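Prolyl 4-hydroxylase alpha subunit Fe(2+) 2OG dioxygenase domain-containing protein (Burkholderia ambifaria, PDB 3W20) probably catalyses the oxidation of N-substituted L-amino acids as a metal- and 2-oxoglutarate-dependent dioxygenase with a double-stranded beta-helix fold. Local coordinates at residues Val194-Arg199 / Leu245-Arg250; Met10-Ala15 / Arg224-Met229; Arg176-Phe181 / Leu239-Asn244; Arg141-Phe146 / Arg255-Leu260. All coordinates share one frame; numbering follows the deposited sequence.

Interaction 1 (Val194-Arg199 / Leu245-Arg250); sequences VMWDNR and LHAIER. With ZN (zinc ion), chain C.
The indole of Trp-196 lies alongside residues 245-247 and meets them with the rim of its six-membered ring. CE3 of Trp-196 is 3.7 Å from CD2 of Leu-245, whose side chain runs obliquely to the indole, and CB of Ala-247 sits at the ring edge, in its plane, 3.9 Å from CZ3 of Trp-196. Because CG of Trp-196 stands anti to the carbonyl carbon (chi1 -65°), the ring swings back along its own strand, where CG1 of Val-194 covers part of one face. The backbones pair antiparallel: Val-194 and Ala-247 bond to each other in both directions, and Trp-196 N donates to Leu-245 O at 2.8 Å. Past the inverse gamma turn centred on Asp-197, Leu-245 N gives an almost straight bond to Asn-198 O (174°). Met-195 and His-246, a non-hydrogen-bonded pair, leave the sheet on the face opposite Val-194 and Ala-247, and their ends then diverge. The imidazole of His-246 carries NE2 to 2.1 Å from the zinc ion, and a hydrogen bond from ND1 to O of Asn-244 helps fix its rotation. His-155 and Asp-157 complete the two-histidine, one-carboxylate triad typical of 2-oxoglutarate-dependent dioxygenases.

Interaction 2 (Met10-Ala15 / Arg224-Met229); sequences MRFGTA and RAAKIM
Phe-12 and Ile-228 meet because each sets its first branch, CG in one and CG1 in the other, beside the backbone N and anti to the carbonyl carbon (chi1 -66° and -68°). The two side chains then cross at about a right angle. CD1 of Ile-228 comes over one face of the phenyl ring, displaced toward its rim, in a CH-pi contact 4.0 Å from the centroid of Phe-12. CG1 of the same isoleucine lies 3.6 Å from CD1 of Phe-12. The aromatic residue is presented by a type II beta turn from Arg-11 to Thr-14, closed by Thr-14 N bonding to Arg-11 O at 3.2 Å, with Gly-13 taking the position of positive phi. This turn belongs to the connection between strands 4-10 and 17-22, and it leans on the outer strand, 227-230, of the small three-stranded sheet. Asp-36 accepts a hydrogen bond from the backbone N of Phe-12, and NH1 of Arg-11 forms salt bridges with Asp-36 and Asp-33. Ala-226 brings its O to 3.6 Å from CE1 of Phe-12 and its CB to 4.2 Å from CD1 of that ring, and the terminal CE of Met-10, a selenomethionine, reaches CG2 of Ile-228 at 4.0 Å.

Interaction 3 (Arg176-Phe181 / Leu239-Asn244); sequences RQLGGF and LFQSKN
Arg-176 and Gln-241 join through a nearly straight hydrogen bond, NH2 of Arg-176 to OE1 of Gln-241 at 2.9 Å. The amide oxygen lies in the guanidinium plane and accepts the N-H on a lone pair, in the plane of its own amide, although the two flat groups stand almost perpendicular (86°). Arg-199 also donates to this oxygen, while NE2 of Gln-241 bonds to Ala-35 and Asp-33, so the amide is gripped at both ends and its rotation is fixed. Nearby, Ser-242 N donates to Gln-177 O at 2.9 Å, and a water donates to the same Gln-177 O and accepts a bond from Lys-243 N, 3.0 Å from it. The antiparallel ladder continues with Gly-179 and Phe-240, bonded both ways through their backbones. Around this frame the packing is close. CG of Phe-240 sits between its backbone N and carbonyl carbon (chi1 61°), which folds the ring back over Gly-179, whose CA is 4.2 Å from the ring centroid, off-centre; the ring can come this close because Gly-179 has no side chain on that face. CE2 of Phe-240 touches the edge of the Phe-181 ring at CE2, 3.7 Å away, the two side chains crossing at about a right angle. On the other face CD2 of Leu-239 rests 3.8 Å from CA of Gly-180. Phe-240 also meets His-246 edge to face, and Ser-242 OG bonds to the backbone of Asp-157; the strand pair is thus part of the double-stranded beta-helix wall that lines the metal site.

Interaction 4 (Arg141-Phe146 / Arg255-Leu260); sequences RVYEPF and RRTMGL
Tyr-143 and Arg-255 lie side by side on the tightly packed face of this antiparallel strand pair, pointing the same way. NH1 of Arg-255 stands 3.2 Å above the tyrosine ring, displaced toward its rim, and CZ of Arg-255 is 4.7 Å from the ring centroid, a cation-pi contact in which the planes are 65° apart. With CG anti to the backbone N (chi1 -176°) and the chain extended to NE, Arg-255 brings its guanidinium over CG2 of Thr-257. Thr-257 OG1 lies at the edge of the ring, 3.5 Å from CE2 of Tyr-143, and is buried without a polar partner in this model. Arg-141 lays one face of its guanidinium on Gly-259, with CA of Gly-259 3.4 Å from that plane, and bonds from NE to Thr-139 while NH1 pairs with Asp-273. All four, Arg-141, Tyr-143, Arg-255 and Thr-257, belong to the 2-oxoglutarate site, unoccupied in this chain; the two arginines are consistent with a pocket for its carboxylates. Four backbone hydrogen bonds hold the strands, among them Arg-141 N to Thr-257 O at 2.7 Å. The other face is looser: CG2 of exposed Val-142 comes only to 4.4 Å from CG of Arg-256, and beyond Tyr-143 the exposed residues 144-146 turn off from the sheet. On this side Trp-52 of helix 48-52 touches Val-142 and makes a cation-pi contact with Arg-256, whose NE bonds to OE1 of Gln-185, and helix 111-120 packs on Leu-260. In the sheet, strand 255-265 lies between strands 139-143 and 178-185.

How the interactions relate
Interaction 3 is the buried core contact, interactions 1 and 4 are partly buried, and interaction 2 lies at the surface. Strands 193-196 and 227-230 are neighbours in the small sheet, joining interactions 1 and 2, whereas strands 178-185 and 255-265 join interactions 3 and 4 in the large one, through a bond between Gly-180 and Leu-260. Chemistry follows place: three contacts are backbone ladders, but interaction 2 relies on apolar packing. Interaction 1 supplies a metal ligand and interaction 4 the cosubstrate residues; Phe-240 and Phe-181 of interaction 3 touch His-246 and Arg-255 respectively, and Ile-248 of interaction 1 packs directly on Arg-255. Arg-199 NE bonds to Asn-244 OD1 between interactions 1 and 3.

Interaction 1 (Val194-Arg199 / Leu245-Arg250)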
# COMPACT_ATOMS: atom_id res chain seq x y z
N VAL A 194 1.43 -29.49 -14.24
CA VAL A 194 1.37 -29.66 -15.68
C VAL A 194 1.57 -28.22 -16.29
O VAL A 194 1.03 -27.24 -15.78
CB VAL A 194 0.03 -30.22 -16.12
CG1 VAL A 194 0.01 -30.30 -17.62
CG2 VAL A 194 -0.08 -31.62 -15.50
N MSE A 195 2.34 -28.13 -17.37
CA MSE A 195 2.61 -26.84 -18.00
C MSE A 195 2.33 -27.05 -19.51
O MSE A 195 2.93 -27.98 -20.15
CB MSE A 195 4.10 -26.42 -17.68
CG MSE A 195 4.30 -25.19 -18.53
SE MSE A 195 6.15 -24.53 -18.03
CE MSE A 195 7.32 -25.68 -18.84
N TRP A 196 1.41 -26.23 -20.10
CA TRP A 196 1.16 -26.31 -21.50
C TRP A 196 1.86 -25.26 -22.35
O TRP A 196 2.18 -24.15 -21.88
CB TRP A 196 -0.32 -26.13 -21.75
CG TRP A 196 -1.22 -27.23 -21.17
CD1 TRP A 196 -1.75 -28.35 -21.84
CD2 TRP A 196 -1.76 -27.31 -19.81
NE1 TRP A 196 -2.56 -29.08 -20.99
CE2 TRP A 196 -2.63 -28.51 -19.79
CE3 TRP A 196 -1.73 -26.50 -18.72
CZ2 TRP A 196 -3.30 -28.89 -18.63
CZ3 TRP A 196 -2.40 -26.90 -17.55
CH2 TRP A 196 -3.21 -28.05 -17.53
N ASP A 197 2.07 -25.61 -23.64
CA ASP A 197 2.59 -24.67 -24.64
C ASP A 197 1.48 -23.77 -25.16
O ASP A 197 0.97 -23.83 -26.33
CB ASP A 197 3.36 -25.47 -25.71
CG ASP A 197 3.81 -24.63 -26.85
OD1 ASP A 197 4.09 -23.44 -26.63
OD2 ASP A 197 3.77 -25.16 -27.99
N ASN A 198 0.99 -22.94 -24.23
CA ASN A 198 -0.15 -22.05 -24.47
C ASN A 198 0.03 -20.83 -23.58
O ASN A 198 0.27 -20.99 -22.41
CB ASN A 198 -1.47 -22.75 -24.13
CG ASN A 198 -2.68 -21.86 -24.36
OD1 ASN A 198 -2.94 -20.93 -23.59
ND2 ASN A 198 -3.42 -22.14 -25.46
N ARG A 199 0.01 -19.64 -24.17
CA ARG A 199 0.19 -18.38 -23.35
C ARG A 199 -0.94 -17.42 -23.51
O ARG A 199 -0.99 -16.62 -24.48
CB ARG A 199 1.53 -17.69 -23.76
CG ARG A 199 2.78 -18.46 -23.60
CD ARG A 199 3.98 -17.48 -24.03
NE ARG A 199 4.99 -17.97 -23.21
CZ ARG A 199 5.98 -17.32 -22.68
NH1 ARG A 199 6.26 -16.03 -22.88
NH2 ARG A 199 6.69 -18.05 -21.94
N LEU A 245 0.51 -21.46 -19.59
CA LEU A 245 -0.55 -22.04 -18.76
C LEU A 245 -0.02 -23.24 -17.92
O LEU A 245 0.78 -24.06 -18.38
CB LEU A 245 -1.69 -22.44 -19.71
CG LEU A 245 -2.95 -22.61 -18.90
CD1 LEU A 245 -3.59 -21.25 -18.69
CD2 LEU A 245 -3.83 -23.59 -19.67
N HIS A 246 -0.43 -23.30 -16.65
CA HIS A 246 -0.04 -24.46 -15.83
C HIS A 246 -0.97 -24.71 -14.69
O HIS A 246 -1.70 -23.81 -14.31
CB HIS A 246 1.38 -24.22 -15.24
CG HIS A 246 1.56 -22.92 -14.49
ND1 HIS A 246 1.76 -21.72 -15.11
CD2 HIS A 246 1.63 -22.70 -13.13
CE1 HIS A 246 1.92 -20.75 -14.14
NE2 HIS A 246 1.87 -21.37 -12.92
N ALA A 247 -0.86 -25.86 -14.02
CA ALA A 247 -1.85 -26.18 -12.97
C ALA A 247 -1.20 -27.15 -12.06
O ALA A 247 -0.36 -27.91 -12.52
CB ALA A 247 -3.07 -26.83 -13.67
N ILE A 248 -1.54 -27.12 -10.77
CA ILE A 248 -0.99 -28.08 -9.79
C ILE A 248 -2.08 -29.22 -9.66
O ILE A 248 -3.27 -28.91 -9.53
CB ILE A 248 -0.74 -27.42 -8.38
CG1 ILE A 248 0.31 -26.31 -8.45
CG2 ILE A 248 -0.22 -28.46 -7.40
CD1 ILE A 248 1.59 -26.80 -9.13
N GLU A 249 -1.66 -30.48 -9.71
CA GLU A 249 -2.61 -31.58 -9.68
C GLU A 249 -3.29 -31.63 -8.30
O GLU A 249 -2.66 -31.28 -7.31
CB GLU A 249 -1.91 -32.92 -9.84
CG GLU A 249 -1.09 -33.20 -11.06
CD GLU A 249 -0.51 -34.58 -10.88
OE1 GLU A 249 0.70 -34.67 -10.57
OE2 GLU A 249 -1.30 -35.57 -10.91
N ARG A 250 -4.54 -32.08 -8.27
CA ARG A 250 -5.15 -32.54 -7.01
C ARG A 250 -4.14 -33.20 -6.02
O ARG A 250 -3.41 -34.15 -6.40
CB ARG A 250 -6.28 -33.53 -7.35
CG ARG A 250 -6.25 -34.72 -6.39
CD ARG A 250 -7.54 -35.01 -5.66
NE ARG A 250 -8.29 -36.09 -6.29
CZ ARG A 250 -9.08 -35.91 -7.35
NH1 ARG A 250 -9.18 -34.70 -7.91
NH2 ARG A 250 -9.75 -36.93 -7.86
ZN ZN C . 1.49 -20.01 -11.31

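Interaction 2 (Met10-Ala15 / Arg224-Met229)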
# COMPACT_ATOMS: atom_id res chain seq x y z
N MSE A 10 14.09 -28.65 -19.30
CA MSE A 10 13.01 -29.18 -20.13
C MSE A 10 12.59 -28.20 -21.16
O MSE A 10 12.35 -27.03 -20.83
CB MSE A 10 11.77 -29.52 -19.31
CG MSE A 10 11.91 -29.11 -17.85
SE MSE A 10 12.72 -30.64 -16.87
CE MSE A 10 11.07 -31.44 -17.34
N ARG A 11 12.46 -28.64 -22.42
CA ARG A 11 11.79 -27.83 -23.47
C ARG A 11 10.69 -28.66 -24.03
O ARG A 11 10.84 -29.88 -24.12
CB ARG A 11 12.81 -27.55 -24.60
CG ARG A 11 13.71 -26.40 -24.31
CD ARG A 11 12.85 -25.14 -24.35
NE ARG A 11 13.20 -24.24 -25.40
CZ ARG A 11 12.85 -22.97 -25.46
NH1 ARG A 11 12.01 -22.37 -24.55
NH2 ARG A 11 13.29 -22.30 -26.52
N PHE A 12 9.59 -28.03 -24.42
CA PHE A 12 8.48 -28.75 -25.06
C PHE A 12 8.95 -29.69 -26.16
O PHE A 12 9.76 -29.33 -26.99
CB PHE A 12 7.40 -27.78 -25.66
CG PHE A 12 6.66 -26.98 -24.60
CD1 PHE A 12 5.76 -27.61 -23.75
CD2 PHE A 12 6.95 -25.61 -24.43
CE1 PHE A 12 5.08 -26.89 -22.78
CE2 PHE A 12 6.32 -24.90 -23.41
CZ PHE A 12 5.42 -25.54 -22.55
N GLY A 13 8.39 -30.93 -26.15
CA GLY A 13 8.64 -31.94 -27.21
C GLY A 13 10.04 -32.56 -27.25
O GLY A 13 10.32 -33.34 -28.18
N THR A 14 10.88 -32.28 -26.26
CA THR A 14 12.32 -32.62 -26.26
C THR A 14 12.72 -33.38 -25.00
O THR A 14 12.21 -33.08 -23.92
CB THR A 14 13.11 -31.29 -26.33
OG1 THR A 14 12.57 -30.49 -27.38
CG2 THR A 14 14.56 -31.47 -26.59
N ALA A 15 13.69 -34.32 -25.07
CA ALA A 15 14.17 -35.03 -23.86
C ALA A 15 14.89 -34.04 -22.94
O ALA A 15 15.47 -33.07 -23.44
CB ALA A 15 15.04 -36.25 -24.19
N ARG A 224 -4.75 -29.21 -28.44
CA ARG A 224 -3.71 -29.00 -29.46
C ARG A 224 -2.31 -28.66 -28.86
O ARG A 224 -1.31 -28.63 -29.58
CB ARG A 224 -4.18 -27.93 -30.47
CG ARG A 224 -5.63 -28.13 -30.95
CD ARG A 224 -6.04 -27.29 -32.17
NE ARG A 224 -6.13 -25.84 -31.94
CZ ARG A 224 -7.22 -25.17 -31.53
NH1 ARG A 224 -8.37 -25.79 -31.28
NH2 ARG A 224 -7.16 -23.86 -31.37
N ALA A 225 -2.22 -28.44 -27.54
CA ALA A 225 -0.97 -27.90 -26.98
C ALA A 225 -0.09 -28.99 -26.36
O ALA A 225 -0.57 -29.78 -25.54
CB ALA A 225 -1.27 -26.81 -25.95
N ALA A 226 1.20 -28.94 -26.66
CA ALA A 226 2.18 -29.81 -26.04
C ALA A 226 2.19 -29.54 -24.52
O ALA A 226 2.04 -28.39 -24.08
CB ALA A 226 3.57 -29.66 -26.66
N LYS A 227 2.37 -30.59 -23.71
CA LYS A 227 2.47 -30.37 -22.28
C LYS A 227 3.71 -31.02 -21.68
O LYS A 227 4.17 -32.06 -22.18
CB LYS A 227 1.16 -30.72 -21.52
CG LYS A 227 0.98 -32.16 -21.28
CD LYS A 227 -0.42 -32.45 -20.73
CE LYS A 227 -0.54 -33.96 -20.84
NZ LYS A 227 -1.87 -34.40 -20.29
N ILE A 228 4.24 -30.41 -20.61
CA ILE A 228 5.33 -30.95 -19.80
C ILE A 228 4.71 -31.27 -18.48
O ILE A 228 4.10 -30.38 -17.83
CB ILE A 228 6.37 -29.84 -19.61
CG1 ILE A 228 7.02 -29.55 -20.95
CG2 ILE A 228 7.40 -30.28 -18.59
CD1 ILE A 228 8.01 -28.40 -20.88
N MSE A 229 4.75 -32.56 -18.08
CA MSE A 229 4.35 -32.92 -16.70
C MSE A 229 5.55 -33.03 -15.77
O MSE A 229 6.52 -33.69 -16.05
CB MSE A 229 3.46 -34.20 -16.69
CG MSE A 229 2.10 -33.86 -17.32
SE MSE A 229 1.05 -35.52 -17.54
CE MSE A 229 1.35 -36.24 -15.74

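Interaction 3 (Arg176-Phe181 / Leu239-Asn244)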
# COMPACT_ATOMS: atom_id res chain seq x y z
N ARG A 176 9.61 -13.33 -20.30
CA ARG A 176 10.33 -14.35 -19.61
C ARG A 176 10.09 -14.33 -18.09
O ARG A 176 10.98 -14.74 -17.32
CB ARG A 176 11.84 -14.34 -19.93
CG ARG A 176 12.15 -14.35 -21.44
CD ARG A 176 11.46 -15.53 -22.18
NE ARG A 176 11.18 -15.08 -23.56
CZ ARG A 176 10.21 -15.57 -24.32
NH1 ARG A 176 10.04 -15.09 -25.52
NH2 ARG A 176 9.44 -16.59 -23.94
N GLN A 177 8.95 -13.79 -17.63
CA GLN A 177 8.70 -13.78 -16.16
C GLN A 177 8.86 -15.24 -15.67
O GLN A 177 8.30 -16.15 -16.31
CB GLN A 177 7.28 -13.31 -15.90
CG GLN A 177 6.88 -13.39 -14.38
CD GLN A 177 5.53 -12.73 -14.10
OE1 GLN A 177 5.24 -11.67 -14.63
NE2 GLN A 177 4.80 -13.30 -13.13
N LEU A 178 9.56 -15.43 -14.53
CA LEU A 178 9.75 -16.81 -14.05
C LEU A 178 8.99 -17.02 -12.79
O LEU A 178 8.96 -16.09 -11.96
CB LEU A 178 11.23 -17.09 -13.78
CG LEU A 178 12.08 -16.75 -15.00
CD1 LEU A 178 13.53 -17.03 -14.60
CD2 LEU A 178 11.64 -17.54 -16.29
N GLY A 179 8.46 -18.24 -12.59
CA GLY A 179 8.04 -18.65 -11.24
C GLY A 179 9.17 -19.53 -10.69
O GLY A 179 9.86 -20.22 -11.48
N GLY A 180 9.39 -19.50 -9.37
CA GLY A 180 10.43 -20.35 -8.77
C GLY A 180 9.79 -20.88 -7.49
O GLY A 180 9.35 -20.05 -6.63
N PHE A 181 9.70 -22.22 -7.32
CA PHE A 181 9.21 -22.68 -6.00
C PHE A 181 9.98 -23.91 -5.57
O PHE A 181 10.36 -24.77 -6.43
CB PHE A 181 7.68 -22.97 -6.03
CG PHE A 181 7.26 -24.09 -7.00
CD1 PHE A 181 7.16 -25.41 -6.57
CD2 PHE A 181 6.97 -23.80 -8.37
CE1 PHE A 181 6.77 -26.44 -7.45
CE2 PHE A 181 6.60 -24.82 -9.24
CZ PHE A 181 6.48 -26.16 -8.82
N LEU A 239 11.93 -23.95 -11.65
CA LEU A 239 12.01 -22.62 -12.23
C LEU A 239 11.35 -22.74 -13.61
O LEU A 239 11.62 -23.73 -14.35
CB LEU A 239 13.44 -22.22 -12.37
CG LEU A 239 14.25 -22.17 -11.06
CD1 LEU A 239 15.70 -22.06 -11.45
CD2 LEU A 239 13.77 -20.89 -10.40
N PHE A 240 10.36 -21.89 -13.91
CA PHE A 240 9.70 -22.04 -15.15
C PHE A 240 9.18 -20.73 -15.70
O PHE A 240 9.05 -19.74 -14.96
CB PHE A 240 8.45 -22.99 -15.04
CG PHE A 240 7.39 -22.50 -14.09
CD1 PHE A 240 6.16 -22.01 -14.56
CD2 PHE A 240 7.60 -22.58 -12.70
CE1 PHE A 240 5.18 -21.54 -13.64
CE2 PHE A 240 6.64 -22.12 -11.79
CZ PHE A 240 5.42 -21.63 -12.25
N GLN A 241 8.86 -20.76 -17.00
CA GLN A 241 8.31 -19.52 -17.61
C GLN A 241 6.84 -19.40 -17.22
O GLN A 241 5.94 -20.19 -17.70
CB GLN A 241 8.53 -19.47 -19.13
CG GLN A 241 9.99 -19.43 -19.46
CD GLN A 241 10.21 -18.97 -20.93
OE1 GLN A 241 9.55 -18.02 -21.37
NE2 GLN A 241 11.08 -19.61 -21.65
N SER A 242 6.49 -18.40 -16.38
CA SER A 242 5.19 -18.47 -15.75
C SER A 242 4.03 -17.97 -16.65
O SER A 242 2.86 -18.14 -16.31
CB SER A 242 5.20 -17.75 -14.39
OG SER A 242 5.28 -16.33 -14.58
N LYS A 243 4.37 -17.40 -17.83
CA LYS A 243 3.30 -17.04 -18.78
C LYS A 243 2.61 -18.26 -19.45
O LYS A 243 1.50 -18.09 -20.03
CB LYS A 243 3.88 -16.05 -19.81
CG LYS A 243 3.91 -14.67 -19.14
CD LYS A 243 4.39 -13.64 -20.15
CE LYS A 243 3.58 -13.48 -21.45
NZ LYS A 243 2.11 -13.17 -21.17
N ASN A 244 3.32 -19.41 -19.47
CA ASN A 244 2.73 -20.67 -20.00
C ASN A 244 1.65 -21.09 -19.03
O ASN A 244 1.87 -21.06 -17.81
CB ASN A 244 3.80 -21.73 -20.07
CG ASN A 244 4.93 -21.34 -21.00
OD1 ASN A 244 4.71 -20.91 -22.06
ND2 ASN A 244 6.12 -21.63 -20.62
O HOH W 1 6.95 -16.32 -18.78

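Interaction 4 (Arg141-Phe146 / Arg255-Leu260)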
# COMPACT_ATOMS: atom_id res chain seq x y z
N ARG A 141 3.62 -21.75 1.13
CA ARG A 141 2.34 -22.13 0.52
C ARG A 141 2.00 -23.49 1.08
O ARG A 141 2.83 -24.44 1.04
CB ARG A 141 2.47 -22.19 -1.04
CG ARG A 141 2.64 -20.80 -1.72
CD ARG A 141 3.32 -20.92 -3.10
NE ARG A 141 3.75 -19.63 -3.67
CZ ARG A 141 4.42 -19.50 -4.81
NH1 ARG A 141 4.76 -18.25 -5.28
NH2 ARG A 141 4.78 -20.61 -5.49
N VAL A 142 0.79 -23.60 1.63
CA VAL A 142 0.24 -24.88 2.10
C VAL A 142 -0.88 -25.29 1.11
O VAL A 142 -1.80 -24.51 0.84
CB VAL A 142 -0.29 -24.76 3.56
CG1 VAL A 142 -0.90 -26.06 4.04
CG2 VAL A 142 0.84 -24.31 4.51
N TYR A 143 -0.79 -26.48 0.55
CA TYR A 143 -1.82 -26.99 -0.37
C TYR A 143 -2.52 -28.12 0.41
O TYR A 143 -1.89 -29.16 0.61
CB TYR A 143 -1.17 -27.55 -1.64
CG TYR A 143 -0.50 -26.47 -2.48
CD1 TYR A 143 -1.21 -25.82 -3.49
CD2 TYR A 143 0.81 -26.05 -2.23
CE1 TYR A 143 -0.65 -24.80 -4.26
CE2 TYR A 143 1.38 -25.02 -2.98
CZ TYR A 143 0.66 -24.42 -4.00
OH TYR A 143 1.19 -23.40 -4.76
N GLU A 144 -3.75 -27.90 0.90
CA GLU A 144 -4.54 -28.99 1.58
C GLU A 144 -5.35 -29.74 0.51
O GLU A 144 -5.77 -29.12 -0.48
CB GLU A 144 -5.49 -28.48 2.67
CG GLU A 144 -4.85 -27.79 3.89
CD GLU A 144 -3.98 -28.70 4.77
OE1 GLU A 144 -3.79 -29.90 4.46
OE2 GLU A 144 -3.45 -28.21 5.80
N PRO A 145 -5.52 -31.06 0.69
CA PRO A 145 -6.34 -31.91 -0.18
C PRO A 145 -7.64 -31.24 -0.64
O PRO A 145 -8.39 -30.72 0.17
CB PRO A 145 -6.66 -33.09 0.74
CG PRO A 145 -5.41 -33.24 1.54
CD PRO A 145 -4.82 -31.87 1.70
N PHE A 146 -7.88 -31.26 -1.95
CA PHE A 146 -9.01 -30.58 -2.57
C PHE A 146 -9.45 -31.53 -3.67
O PHE A 146 -8.64 -31.85 -4.55
CB PHE A 146 -8.56 -29.19 -3.10
CG PHE A 146 -9.66 -28.35 -3.73
CD1 PHE A 146 -10.92 -28.25 -3.14
CD2 PHE A 146 -9.41 -27.63 -4.90
CE1 PHE A 146 -11.91 -27.47 -3.73
CE2 PHE A 146 -10.39 -26.84 -5.50
CZ PHE A 146 -11.65 -26.76 -4.90
N ARG A 255 0.79 -30.72 0.88
CA ARG A 255 1.97 -30.38 0.06
C ARG A 255 2.44 -29.01 0.59
O ARG A 255 1.61 -28.12 0.80
CB ARG A 255 1.57 -30.31 -1.42
CG ARG A 255 2.70 -30.05 -2.43
CD ARG A 255 2.08 -29.96 -3.82
NE ARG A 255 3.02 -29.54 -4.87
CZ ARG A 255 3.09 -28.30 -5.41
NH1 ARG A 255 2.25 -27.32 -5.06
NH2 ARG A 255 3.98 -28.08 -6.38
N ARG A 256 3.73 -28.86 0.87
CA ARG A 256 4.23 -27.52 1.21
C ARG A 256 5.31 -27.08 0.23
O ARG A 256 6.19 -27.87 -0.09
CB ARG A 256 4.79 -27.54 2.64
CG ARG A 256 3.66 -27.59 3.66
CD ARG A 256 4.19 -27.55 5.06
NE ARG A 256 5.07 -28.67 5.34
CZ ARG A 256 6.15 -28.54 6.07
NH1 ARG A 256 6.44 -27.34 6.58
NH2 ARG A 256 6.92 -29.58 6.29
N THR A 257 5.21 -25.82 -0.22
CA THR A 257 6.24 -25.19 -1.10
C THR A 257 6.50 -23.77 -0.60
O THR A 257 5.69 -23.22 0.20
CB THR A 257 5.80 -25.12 -2.60
OG1 THR A 257 4.75 -24.20 -2.69
CG2 THR A 257 5.30 -26.51 -3.09
N MSE A 258 7.60 -23.16 -1.05
CA MSE A 258 7.89 -21.78 -0.81
C MSE A 258 8.11 -21.22 -2.18
O MSE A 258 8.86 -21.83 -2.95
CB MSE A 258 9.35 -21.96 -0.24
CG MSE A 258 9.82 -20.91 0.64
SE MSE A 258 11.32 -21.91 1.49
CE MSE A 258 10.27 -22.88 2.65
N GLY A 259 7.55 -20.07 -2.54
CA GLY A 259 7.86 -19.57 -3.93
C GLY A 259 7.89 -18.05 -4.11
O GLY A 259 7.47 -17.26 -3.27
N LEU A 260 8.37 -17.63 -5.27
CA LEU A 260 8.25 -16.24 -5.66
C LEU A 260 8.26 -16.21 -7.20
O LEU A 260 8.25 -17.26 -7.84
CB LEU A 260 9.41 -15.46 -5.10
CG LEU A 260 10.83 -15.97 -5.27
CD1 LEU A 260 11.44 -15.79 -6.69
CD2 LEU A 260 11.74 -15.26 -4.22